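Local coordinates for protein pyridoxine 4-oxidase (Mesorhizobium loti, PDB 4HA6) that oxidises pyridoxine at its 4-hydroxymethyl group to pyridoxal, using FAD and molecular oxygen, as a member of the GMC oxidoreductase family, at residues 319-324 and 330-335; 360-365 and 392-397; 356-361 and 403-408; 97-102 and 484-489. All coordinates share one frame; numbering follows the deposited sequence. Where two conformers were deposited one is given.

Interaction 1. Residues 319-324 and 330-335; sequences YMRADS and QPEIVV
M320 faces both E332 and I333 in a classic beta bulge, where the antiparallel strands 314-320 and 333-338 give way to the short loop joining them. In the backbone, M320 N gives its hydrogen to I333 O at 3.1 Å. M320 O takes two in return, from I333 N and, at 2.9 Å, from E332 N, which reach it from opposite faces of the carbonyl plane. Next along, Y319 and V334 form a non-hydrogen-bonded pair.

Apolar contacts line both faces of this sheet edge. V334 CG2 sits over one face of the Y319 ring, 3.9 Å from its centroid, while P331 CB packs on Y319 CB. The same tyrosine meets H172 edge-to-face and touches P488 of the substrate pocket. On the other face M320 CG rests on I333 CG1 at 3.6 Å, and helix 392-409 covers I333 through A401.

The polar contacts centre on R321. Bends at chi2 (-67°) and chi3 (-71°) fold its guanidinium over the E332 carboxylate, the two planes stacked 5° apart. NH2 and E332 OE2, 3.6 Å from each other, attract by charge alone, whereas R321 NH1 meets Q330 O within the guanidinium plane at 2.7 Å, on a carbonyl lone pair. E332 OE1 spends its anti lone pair on A322 N, 2.8 Å away.

Interaction 2. Residues 360-365 and 392-397; sequences FGITHP and GRDRER
I362, near the end of strand 355-362, pushes both branches of its side chain against the first turns of helix 392-409, crossing D394 and R397 at about a right angle. With CG1 placed between its own backbone N and carbonyl carbon (chi1 60°), CD1 is carried to D394 while CG2 faces R397. CG2 presses on R397 CB at 3.5 Å, and CD1 reaches the carboxylate of D394, 3.6 Å from OD1. Only the root of the arginine is used here. A bend at chi2 (-77°) turns its guanidinium away, to a charge contact with E396 and a long, weak ion pair with E332. I362 also touches F398 of the same helix.

Past the strand, the backbone of H364 joins the contact through a water, which donates to H364 O at 2.9 Å and to D394 OD1 at 3.0 Å. P365 then lies against the carboxylate: its CA is 3.3 Å from D394 OD1 and its CB 3.6 Å from D394 OD2. The chain after the proline turns back to the same acid, T366 N bonding to OD1 and S367 OG to OD2. An alanine in place of D394 would probably leave T366 N and S367 OG without their acceptor and the water without one of its two partners, freeing the turn after P365 to shift.

D394 lies in the first turn of its helix, where the amino-end field is likely to stabilise the negative charge. Sheet and helix are thus joined by aliphatic packing at I362 and by a carboxylate whose two oxygens gather the polar groups of the following turn.

Interaction 3. Residues 356-361 and 403-408; sequences YSLLFG and EASRTI
L358 overlaps S405 of helix 392-409, its CB lying 3.3 Å from S405 OG and its CD1 3.5 Å from S405 O. The leucine therefore covers both the hydroxyl and the carbonyl of the serine. Two residues on along strand 355-362, F360 points to the same side and meets S405 with its root, CB to CB at 4.0 Å, while S405 OG approaches the phenylalanine ring obliquely. The serine thus settles between two alternate strand residues.

Backbones come close here: F360 CA and S405 CA are 6.3 Å apart, a spacing consistent with the small serine side chain at the interface. With its CG set between backbone N and carbonyl carbon (chi1 56°), the F360 ring extends past the serine toward A401 and L402, and on to F436, I437 and S440 of helix 430-440. One turn further along the helix I408 points toward the strand but stops short of it, packing instead on F157 and A160 of helix 152-163.

The contact belongs to the packing of helix 392-409 across the antiparallel sheet, away from the flavin and the substrate. S405 touches V335 on one neighbouring strand, and its OG is bonded to N298 OD1 on the other, strand 293-302. L358 shares backbone hydrogen bonds with that same N298. Between strand 355-362 and the helix only van der Waals packing is at work, leucine carbons lying against the oxygens of the serine, yet the buried hydroxyl is satisfied: S405 OG rotates anti to the backbone N (chi1 -177°) and spends its polarity on the adjacent strand.

Interaction 4. Residues 97-102 and 484-489; sequences PSDFQA and LTAGPI. With FAD (flavin-adenine dinucleotide), chain B.
D99 reaches out of helix 97-107 to the backbone of A486, whose N donates to OD2 at 2.6 Å. The amide comes in from above the carboxylate plane, 50° out of it, so the acid lies against the chain with its flat side partly turned to the N-H. OD2 also packs on T485 CA at 3.3 Å and takes a second hydrogen bond from H96 N. The other oxygen, OD1, receives H364 NE2 and Q330 NE2.

Beside the acid, the F100 ring crosses T485 obliquely, its CZ touching CG2 at 3.8 Å. W103 meets this ring edge-to-face, and helix 114-124 packs on it through W114, L117 and F121.

Segment 484-489 is part of the loop between strand 473-475 and helix 490-506, which passes the isoalloxazine of the FAD in this GMC oxidoreductase. With CG2 given to the phenylalanine, T485 holds OG1 between its backbone N and carbonyl carbon (chi1 52°) and donates to G487 O at 3.0 Å, from above the carbonyl plane. An alanine at D99 would probably deprive the A486 amide of its acceptor and leave H364 and Q330 without their shared carboxylate, letting the loop shift. Beyond G487 the chain meets the cofactor: P488 CB lies 3.1 Å from FAD O2, P488 also touching the bound pyridoxamine, and I489 CG1 lies 3.2 Å from FAD O3'.

How the interactions relate
Helix 97-107 opens interaction 4, which closes only at 484-489, so its long loop encloses the other three contacts. Interaction 1 comes first within it, a short turn-back between neighbouring strands, finished before the next contacts begin. Interactions 2 and 3 then start from overlapping parts of strand 355-362, sharing F360 and G361. The chain returns as helix 392-409, closing interaction 2 on its first turns and interaction 3 farther along, so the two loops share their start and differ in where on the helix they close. Strand 333-338 pairs with strand 355-362 through V334 O and G361 N, linking interaction 1 to both. D99 joins interaction 4 to interactions 1 and 2, tying sheet to flavin-side loop.

Interaction 1. Residues 319-324 and 330-335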
# COMPACT_ATOMS: atom_id res chain seq x y z
N TYR A 319 -15.51 7.01 -0.87
CA TYR A 319 -15.02 7.70 0.32
C TYR A 319 -16.00 8.79 0.72
O TYR A 319 -16.64 9.40 -0.15
CB TYR A 319 -13.63 8.30 0.04
CG TYR A 319 -12.67 7.23 -0.38
CD1 TYR A 319 -11.99 6.48 0.58
CD2 TYR A 319 -12.48 6.91 -1.72
CE1 TYR A 319 -11.11 5.48 0.21
CE2 TYR A 319 -11.60 5.90 -2.11
CZ TYR A 319 -10.93 5.18 -1.12
OH TYR A 319 -10.06 4.15 -1.44
N MET A 320 -16.12 9.06 2.02
CA MET A 320 -17.09 10.03 2.49
C MET A 320 -16.80 10.47 3.92
O MET A 320 -15.91 9.92 4.60
CB MET A 320 -18.51 9.44 2.39
CG MET A 320 -18.73 8.20 3.27
SD MET A 320 -20.17 7.18 2.83
CE MET A 320 -19.52 6.23 1.45
N ARG A 321 -17.54 11.45 4.40
CA ARG A 321 -17.43 11.83 5.79
C ARG A 321 -18.20 10.79 6.58
O ARG A 321 -19.07 10.09 6.04
CB ARG A 321 -17.98 13.25 6.01
CG ARG A 321 -17.25 14.33 5.19
CD ARG A 321 -15.80 14.54 5.65
NE ARG A 321 -15.75 15.19 6.95
CZ ARG A 321 -14.64 15.49 7.61
NH1 ARG A 321 -13.45 15.21 7.07
NH2 ARG A 321 -14.71 16.08 8.80
N ALA A 322 -17.87 10.64 7.86
CA ALA A 322 -18.52 9.63 8.68
C ALA A 322 -19.96 9.97 9.09
O ALA A 322 -20.70 9.08 9.49
CB ALA A 322 -17.68 9.35 9.91
N ASP A 323 -20.36 11.24 8.99
CA ASP A 323 -21.66 11.65 9.54
C ASP A 323 -22.64 12.20 8.50
O ASP A 323 -23.74 12.67 8.84
CB ASP A 323 -21.49 12.67 10.68
CG ASP A 323 -20.73 13.92 10.24
OD1 ASP A 323 -20.40 14.04 9.04
OD2 ASP A 323 -20.47 14.79 11.10
N SER A 324 -22.25 12.14 7.23
CA SER A 324 -23.05 12.75 6.17
C SER A 324 -22.63 12.31 4.78
O SER A 324 -21.43 12.24 4.47
CB SER A 324 -22.96 14.27 6.26
OG SER A 324 -23.43 14.86 5.06
N GLN A 330 -11.96 15.93 3.55
CA GLN A 330 -11.12 14.75 3.73
C GLN A 330 -11.95 13.54 4.13
O GLN A 330 -12.79 13.63 5.03
CB GLN A 330 -10.06 15.00 4.80
CG GLN A 330 -9.05 13.87 4.88
CD GLN A 330 -8.06 14.10 5.97
OE1 GLN A 330 -8.40 14.67 7.00
NE2 GLN A 330 -6.80 13.67 5.75
N PRO A 331 -11.74 12.40 3.45
CA PRO A 331 -12.54 11.22 3.80
C PRO A 331 -12.32 10.80 5.24
O PRO A 331 -11.24 11.05 5.79
CB PRO A 331 -11.99 10.12 2.87
CG PRO A 331 -11.40 10.86 1.68
CD PRO A 331 -10.91 12.19 2.24
N GLU A 332 -13.34 10.17 5.85
CA GLU A 332 -13.18 9.56 7.17
C GLU A 332 -13.50 8.06 7.11
O GLU A 332 -12.94 7.27 7.87
CB GLU A 332 -14.10 10.23 8.20
CG GLU A 332 -13.88 11.71 8.34
CD GLU A 332 -14.78 12.31 9.39
OE1 GLU A 332 -16.03 12.20 9.25
OE2 GLU A 332 -14.24 12.89 10.36
N ILE A 333 -14.41 7.67 6.22
CA ILE A 333 -14.73 6.26 6.03
C ILE A 333 -14.81 5.95 4.54
O ILE A 333 -14.72 6.85 3.70
CB ILE A 333 -16.07 5.85 6.72
CG1 ILE A 333 -17.24 6.68 6.17
CG2 ILE A 333 -16.00 5.98 8.24
CD1 ILE A 333 -18.57 6.46 6.88
N VAL A 334 -14.97 4.67 4.23
CA VAL A 334 -15.09 4.22 2.84
C VAL A 334 -16.02 3.01 2.81
O VAL A 334 -16.02 2.19 3.74
CB VAL A 334 -13.70 3.83 2.26
CG1 VAL A 334 -13.02 2.79 3.12
CG2 VAL A 334 -13.84 3.33 0.80
N VAL A 335 -16.84 2.92 1.77
CA VAL A 335 -17.66 1.74 1.53
C VAL A 335 -17.40 1.33 0.09
O VAL A 335 -17.58 2.15 -0.81
CB VAL A 335 -19.17 1.99 1.72
CG1 VAL A 335 -19.97 0.78 1.28
CG2 VAL A 335 -19.49 2.34 3.17
O HOH W 1 -10.67 13.72 8.21

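Interaction 2. Residues 360-365 and 392-397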
# COMPACT_ATOMS: atom_id res chain seq x y z
N PHE A 360 -16.33 -2.22 4.07
CA PHE A 360 -16.43 -0.95 4.79
C PHE A 360 -15.18 -0.80 5.64
O PHE A 360 -14.65 -1.79 6.18
CB PHE A 360 -17.73 -0.89 5.63
CG PHE A 360 -17.88 -2.03 6.61
CD1 PHE A 360 -18.52 -3.21 6.23
CD2 PHE A 360 -17.36 -1.92 7.90
CE1 PHE A 360 -18.64 -4.28 7.13
CE2 PHE A 360 -17.48 -2.98 8.82
CZ PHE A 360 -18.12 -4.16 8.42
N GLY A 361 -14.67 0.43 5.71
CA GLY A 361 -13.39 0.66 6.38
C GLY A 361 -13.30 2.08 6.91
O GLY A 361 -14.21 2.88 6.65
N ILE A 362 -12.24 2.39 7.65
CA ILE A 362 -11.99 3.77 8.06
C ILE A 362 -10.73 4.23 7.34
O ILE A 362 -9.84 3.42 7.05
CB ILE A 362 -11.82 3.92 9.59
CG1 ILE A 362 -10.63 3.09 10.10
CG2 ILE A 362 -13.11 3.53 10.30
CD1 ILE A 362 -10.31 3.35 11.56
N THR A 363 -10.65 5.52 7.03
CA THR A 363 -9.60 5.96 6.10
C THR A 363 -8.32 6.42 6.77
O THR A 363 -7.26 6.40 6.13
CB THR A 363 -10.09 7.10 5.20
OG1 THR A 363 -10.74 8.09 6.00
CG2 THR A 363 -11.07 6.57 4.16
N HIS A 364 -8.41 6.84 8.03
CA HIS A 364 -7.23 7.36 8.74
C HIS A 364 -7.18 6.81 10.17
O HIS A 364 -7.43 7.54 11.13
CB HIS A 364 -7.28 8.90 8.76
CG HIS A 364 -7.32 9.52 7.39
ND1 HIS A 364 -8.50 9.74 6.72
CD2 HIS A 364 -6.33 9.90 6.55
CE1 HIS A 364 -8.24 10.28 5.54
NE2 HIS A 364 -6.93 10.37 5.41
N PRO A 365 -6.86 5.51 10.32
CA PRO A 365 -6.82 4.92 11.67
C PRO A 365 -5.81 5.63 12.57
O PRO A 365 -4.73 6.03 12.08
CB PRO A 365 -6.36 3.47 11.43
CG PRO A 365 -5.68 3.50 10.06
CD PRO A 365 -6.46 4.54 9.28
N GLY A 392 -10.44 4.18 20.63
CA GLY A 392 -11.89 4.36 20.63
C GLY A 392 -12.38 5.04 19.37
O GLY A 392 -13.49 4.75 18.88
N ARG A 393 -11.55 5.93 18.83
CA ARG A 393 -11.85 6.62 17.58
C ARG A 393 -11.97 5.63 16.42
O ARG A 393 -12.96 5.66 15.66
CB ARG A 393 -10.77 7.68 17.30
CG ARG A 393 -10.95 8.49 16.02
CD ARG A 393 -12.25 9.29 16.04
NE ARG A 393 -12.17 10.54 15.28
CZ ARG A 393 -12.93 11.60 15.52
NH1 ARG A 393 -13.82 11.55 16.51
NH2 ARG A 393 -12.81 12.70 14.79
N ASP A 394 -10.99 4.73 16.30
CA ASP A 394 -11.01 3.71 15.23
C ASP A 394 -12.26 2.83 15.33
O ASP A 394 -12.85 2.47 14.32
CB ASP A 394 -9.76 2.82 15.30
CG ASP A 394 -8.50 3.51 14.81
OD1 ASP A 394 -8.58 4.71 14.44
OD2 ASP A 394 -7.43 2.87 14.80
N ARG A 395 -12.64 2.47 16.56
CA ARG A 395 -13.79 1.61 16.76
C ARG A 395 -15.09 2.35 16.46
O ARG A 395 -16.00 1.80 15.83
CB ARG A 395 -13.80 1.03 18.18
CG ARG A 395 -12.68 0.00 18.43
CD ARG A 395 -12.62 -0.48 19.89
NE ARG A 395 -13.92 -0.95 20.38
CZ ARG A 395 -14.08 -1.99 21.20
NH1 ARG A 395 -13.03 -2.68 21.62
NH2 ARG A 395 -15.30 -2.33 21.59
N GLU A 396 -15.17 3.61 16.89
CA GLU A 396 -16.36 4.44 16.70
C GLU A 396 -16.60 4.72 15.21
O GLU A 396 -17.71 4.53 14.70
CB GLU A 396 -16.26 5.74 17.51
CG GLU A 396 -17.52 6.65 17.50
CD GLU A 396 -17.64 7.51 16.24
OE1 GLU A 396 -16.60 7.78 15.59
OE2 GLU A 396 -18.77 7.94 15.89
N ARG A 397 -15.54 5.15 14.52
CA ARG A 397 -15.57 5.40 13.08
C ARG A 397 -15.98 4.15 12.26
O ARG A 397 -16.68 4.29 11.24
CB ARG A 397 -14.21 5.91 12.59
CG ARG A 397 -13.90 7.35 12.97
CD ARG A 397 -14.68 8.29 12.05
NE ARG A 397 -14.51 9.70 12.41
CZ ARG A 397 -15.45 10.43 12.99
NH1 ARG A 397 -16.64 9.90 13.30
NH2 ARG A 397 -15.21 11.71 13.27
O HOH W 2 -9.78 6.82 12.73

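Interaction 3. Residues 356-361 and 403-408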
# COMPACT_ATOMS: atom_id res chain seq x y z
N TYR A 356 -22.91 -10.82 -3.03
CA TYR A 356 -21.89 -9.78 -3.14
C TYR A 356 -21.73 -9.14 -1.78
O TYR A 356 -22.64 -9.19 -0.94
CB TYR A 356 -22.28 -8.73 -4.18
CG TYR A 356 -23.63 -8.08 -3.95
CD1 TYR A 356 -24.79 -8.65 -4.47
CD2 TYR A 356 -23.74 -6.88 -3.27
CE1 TYR A 356 -26.03 -8.05 -4.28
CE2 TYR A 356 -24.97 -6.27 -3.07
CZ TYR A 356 -26.11 -6.86 -3.58
OH TYR A 356 -27.34 -6.26 -3.39
N SER A 357 -20.55 -8.56 -1.54
CA SER A 357 -20.26 -7.91 -0.28
C SER A 357 -19.98 -6.45 -0.51
O SER A 357 -19.38 -6.08 -1.52
CB SER A 357 -19.02 -8.53 0.38
OG SER A 357 -19.29 -9.80 0.94
N LEU A 358 -20.45 -5.62 0.42
CA LEU A 358 -20.01 -4.23 0.49
C LEU A 358 -18.94 -4.22 1.57
O LEU A 358 -19.17 -4.69 2.69
CB LEU A 358 -21.16 -3.29 0.85
CG LEU A 358 -22.42 -3.31 -0.01
CD1 LEU A 358 -23.22 -2.06 0.25
CD2 LEU A 358 -22.13 -3.47 -1.49
N LEU A 359 -17.77 -3.71 1.23
CA LEU A 359 -16.67 -3.67 2.16
C LEU A 359 -16.68 -2.30 2.80
O LEU A 359 -17.06 -1.31 2.16
CB LEU A 359 -15.36 -3.94 1.42
CG LEU A 359 -15.42 -5.19 0.53
CD1 LEU A 359 -14.17 -5.33 -0.31
CD2 LEU A 359 -15.64 -6.44 1.38
N PHE A 360 -16.33 -2.22 4.07
CA PHE A 360 -16.43 -0.95 4.79
C PHE A 360 -15.18 -0.80 5.64
O PHE A 360 -14.65 -1.79 6.18
CB PHE A 360 -17.73 -0.89 5.63
CG PHE A 360 -17.88 -2.03 6.61
CD1 PHE A 360 -18.52 -3.21 6.23
CD2 PHE A 360 -17.36 -1.92 7.90
CE1 PHE A 360 -18.64 -4.28 7.13
CE2 PHE A 360 -17.48 -2.98 8.82
CZ PHE A 360 -18.12 -4.16 8.42
N GLY A 361 -14.67 0.43 5.71
CA GLY A 361 -13.39 0.66 6.38
C GLY A 361 -13.30 2.08 6.91
O GLY A 361 -14.21 2.88 6.65
N GLU A 403 -22.41 1.47 9.30
CA GLU A 403 -23.72 2.08 9.16
C GLU A 403 -23.89 2.70 7.80
O GLU A 403 -24.99 2.66 7.24
CB GLU A 403 -23.99 3.09 10.28
CG GLU A 403 -24.20 2.40 11.60
CD GLU A 403 -24.52 3.35 12.71
OE1 GLU A 403 -24.10 4.53 12.62
OE2 GLU A 403 -25.18 2.90 13.67
N ALA A 404 -22.82 3.26 7.25
CA ALA A 404 -22.93 3.88 5.94
C ALA A 404 -23.16 2.80 4.91
O ALA A 404 -23.95 2.97 3.97
CB ALA A 404 -21.69 4.68 5.62
N SER A 405 -22.48 1.67 5.10
CA SER A 405 -22.55 0.55 4.16
C SER A 405 -23.96 -0.03 4.08
O SER A 405 -24.48 -0.32 2.98
CB SER A 405 -21.58 -0.56 4.60
OG SER A 405 -21.58 -1.61 3.66
N ARG A 406 -24.58 -0.23 5.23
CA ARG A 406 -25.92 -0.80 5.24
C ARG A 406 -26.94 0.17 4.63
O ARG A 406 -27.82 -0.25 3.88
CB ARG A 406 -26.30 -1.24 6.65
CG ARG A 406 -25.32 -2.30 7.20
CD ARG A 406 -25.78 -2.84 8.54
NE ARG A 406 -26.96 -3.68 8.38
CZ ARG A 406 -27.84 -3.91 9.34
NH1 ARG A 406 -27.69 -3.35 10.54
NH2 ARG A 406 -28.89 -4.69 9.11
N THR A 407 -26.78 1.47 4.90
CA THR A 407 -27.66 2.48 4.30
C THR A 407 -27.58 2.39 2.77
O THR A 407 -28.60 2.29 2.08
CB THR A 407 -27.32 3.92 4.78
OG1 THR A 407 -27.51 4.00 6.20
CG2 THR A 407 -28.22 4.95 4.12
N ILE A 408 -26.36 2.40 2.24
CA ILE A 408 -26.17 2.26 0.80
C ILE A 408 -26.70 0.91 0.32
O ILE A 408 -27.45 0.85 -0.65
CB ILE A 408 -24.70 2.41 0.37
CG1 ILE A 408 -24.21 3.83 0.66
CG2 ILE A 408 -24.56 2.07 -1.12
CD1 ILE A 408 -22.70 4.00 0.57

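Interaction 4. Residues 97-102 and 484-489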
# COMPACT_ATOMS: atom_id res chain seq x y z
N PRO A 97 -5.61 15.80 -0.57
CA PRO A 97 -4.64 16.86 -0.24
C PRO A 97 -4.35 17.00 1.26
O PRO A 97 -3.19 17.21 1.64
CB PRO A 97 -5.32 18.13 -0.74
CG PRO A 97 -6.08 17.66 -1.97
CD PRO A 97 -6.59 16.26 -1.59
N SER A 98 -5.38 16.88 2.09
CA SER A 98 -5.21 16.97 3.54
C SER A 98 -4.32 15.84 4.09
O SER A 98 -3.65 16.04 5.12
CB SER A 98 -6.56 16.99 4.24
OG SER A 98 -7.30 18.15 3.90
N ASP A 99 -4.32 14.68 3.43
CA ASP A 99 -3.46 13.57 3.84
C ASP A 99 -2.01 14.03 3.82
O ASP A 99 -1.21 13.69 4.69
CB ASP A 99 -3.55 12.37 2.87
CG ASP A 99 -4.93 11.76 2.79
OD1 ASP A 99 -5.78 12.04 3.67
OD2 ASP A 99 -5.16 10.95 1.85
N PHE A 100 -1.67 14.80 2.79
CA PHE A 100 -0.30 15.22 2.58
C PHE A 100 0.05 16.46 3.39
O PHE A 100 1.22 16.69 3.70
CB PHE A 100 -0.04 15.42 1.08
CG PHE A 100 -0.19 14.16 0.29
CD1 PHE A 100 0.81 13.18 0.32
CD2 PHE A 100 -1.34 13.93 -0.46
CE1 PHE A 100 0.67 12.00 -0.41
CE2 PHE A 100 -1.48 12.75 -1.20
CZ PHE A 100 -0.49 11.79 -1.16
N GLN A 101 -0.96 17.25 3.77
CA GLN A 101 -0.74 18.34 4.70
C GLN A 101 -0.12 17.81 5.99
O GLN A 101 0.76 18.44 6.58
CB GLN A 101 -2.04 19.09 5.01
CG GLN A 101 -1.84 20.26 5.99
CD GLN A 101 -0.85 21.30 5.47
OE1 GLN A 101 -0.99 21.80 4.35
NE2 GLN A 101 0.16 21.62 6.27
N ALA A 102 -0.59 16.64 6.42
CA ALA A 102 -0.04 16.00 7.61
C ALA A 102 1.42 15.58 7.41
O ALA A 102 2.20 15.59 8.37
CB ALA A 102 -0.90 14.80 8.02
N LEU A 484 -0.85 7.13 6.73
CA LEU A 484 -1.67 6.61 5.65
C LEU A 484 -2.36 7.73 4.87
O LEU A 484 -2.85 8.70 5.46
CB LEU A 484 -2.75 5.76 6.30
CG LEU A 484 -2.97 4.26 6.05
CD1 LEU A 484 -1.85 3.59 5.27
CD2 LEU A 484 -3.23 3.56 7.38
N THR A 485 -2.41 7.59 3.54
CA THR A 485 -3.35 8.37 2.73
C THR A 485 -4.73 7.82 2.99
O THR A 485 -4.86 6.78 3.64
CB THR A 485 -3.04 8.25 1.24
OG1 THR A 485 -2.96 6.86 0.89
CG2 THR A 485 -1.70 8.92 0.95
N ALA A 486 -5.77 8.48 2.50
CA ALA A 486 -7.14 8.02 2.77
C ALA A 486 -7.45 6.63 2.19
O ALA A 486 -8.25 5.87 2.76
CB ALA A 486 -8.18 9.05 2.28
N GLY A 487 -6.85 6.31 1.05
CA GLY A 487 -7.16 5.07 0.34
C GLY A 487 -5.87 4.33 0.02
O GLY A 487 -4.85 4.54 0.66
N PRO A 488 -5.92 3.45 -0.99
CA PRO A 488 -4.75 2.65 -1.35
C PRO A 488 -3.49 3.52 -1.57
O PRO A 488 -3.57 4.62 -2.13
CB PRO A 488 -5.20 1.96 -2.64
CG PRO A 488 -6.69 1.82 -2.48
CD PRO A 488 -7.10 3.11 -1.81
N ILE A 489 -2.34 2.99 -1.13
CA ILE A 489 -1.12 3.79 -0.99
C ILE A 489 -0.08 3.67 -2.11
O ILE A 489 0.99 4.29 -2.03
CB ILE A 489 -0.40 3.42 0.31
CG1 ILE A 489 0.07 1.95 0.27
CG2 ILE A 489 -1.28 3.69 1.54
CD1 ILE A 489 0.86 1.54 1.52
PA FAD B . 7.15 -3.51 -2.23
O1A FAD B . 6.50 -3.13 -3.55
O2A FAD B . 6.49 -4.56 -1.38
O5B FAD B . 8.67 -3.95 -2.56
C5B FAD B . 9.54 -4.60 -1.64
C4B FAD B . 10.51 -5.40 -2.50
O4B FAD B . 11.77 -5.58 -1.85
C3B FAD B . 9.96 -6.79 -2.79
O3B FAD B . 10.16 -7.02 -4.19
C2B FAD B . 10.81 -7.73 -1.94
O2B FAD B . 10.95 -9.02 -2.55
C1B FAD B . 12.13 -6.98 -1.84
N9A FAD B . 12.91 -7.23 -0.59
C8A FAD B . 12.43 -7.28 0.67
N7A FAD B . 13.45 -7.50 1.56
C5A FAD B . 14.60 -7.59 0.86
C6A FAD B . 16.04 -7.81 1.19
N6A FAD B . 16.45 -7.98 2.48
N1A FAD B . 16.92 -7.84 0.15
C2A FAD B . 16.53 -7.66 -1.13
N3A FAD B . 15.24 -7.45 -1.48
C4A FAD B . 14.25 -7.41 -0.55
N1 FAD B . -1.98 -0.39 -3.39
C2 FAD B . -2.76 0.40 -4.15
O2 FAD B . -2.51 1.63 -4.18
N3 FAD B . -3.81 -0.07 -4.85
C4 FAD B . -4.14 -1.37 -4.86
O4 FAD B . -5.14 -1.79 -5.51
C4X FAD B . -3.34 -2.31 -4.05
N5 FAD B . -3.61 -3.63 -3.99
C5X FAD B . -2.84 -4.47 -3.25
C6 FAD B . -3.13 -5.83 -3.20
C7 FAD B . -2.33 -6.69 -2.45
C7M FAD B . -2.65 -8.16 -2.41
C8 FAD B . -1.16 -6.16 -1.70
C8M FAD B . -0.31 -7.09 -0.88
C9 FAD B . -0.86 -4.79 -1.74
C9A FAD B . -1.67 -3.94 -2.49
N10 FAD B . -1.38 -2.56 -2.54
C10 FAD B . -2.20 -1.72 -3.31
C1' FAD B . -0.25 -2.02 -1.78
C2' FAD B . 0.94 -1.66 -2.67
O2' FAD B . 1.19 -2.73 -3.60
C3' FAD B . 2.14 -1.46 -1.74
O3' FAD B . 1.77 -0.52 -0.72
C4' FAD B . 3.35 -0.95 -2.50
O4' FAD B . 3.64 -1.89 -3.55
C5' FAD B . 4.56 -0.77 -1.58
O5' FAD B . 5.73 -0.72 -2.39
P FAD B . 7.17 -0.68 -1.69
O1P FAD B . 8.23 -0.25 -2.69
O2P FAD B . 7.07 0.04 -0.36
O3P FAD B . 7.39 -2.22 -1.30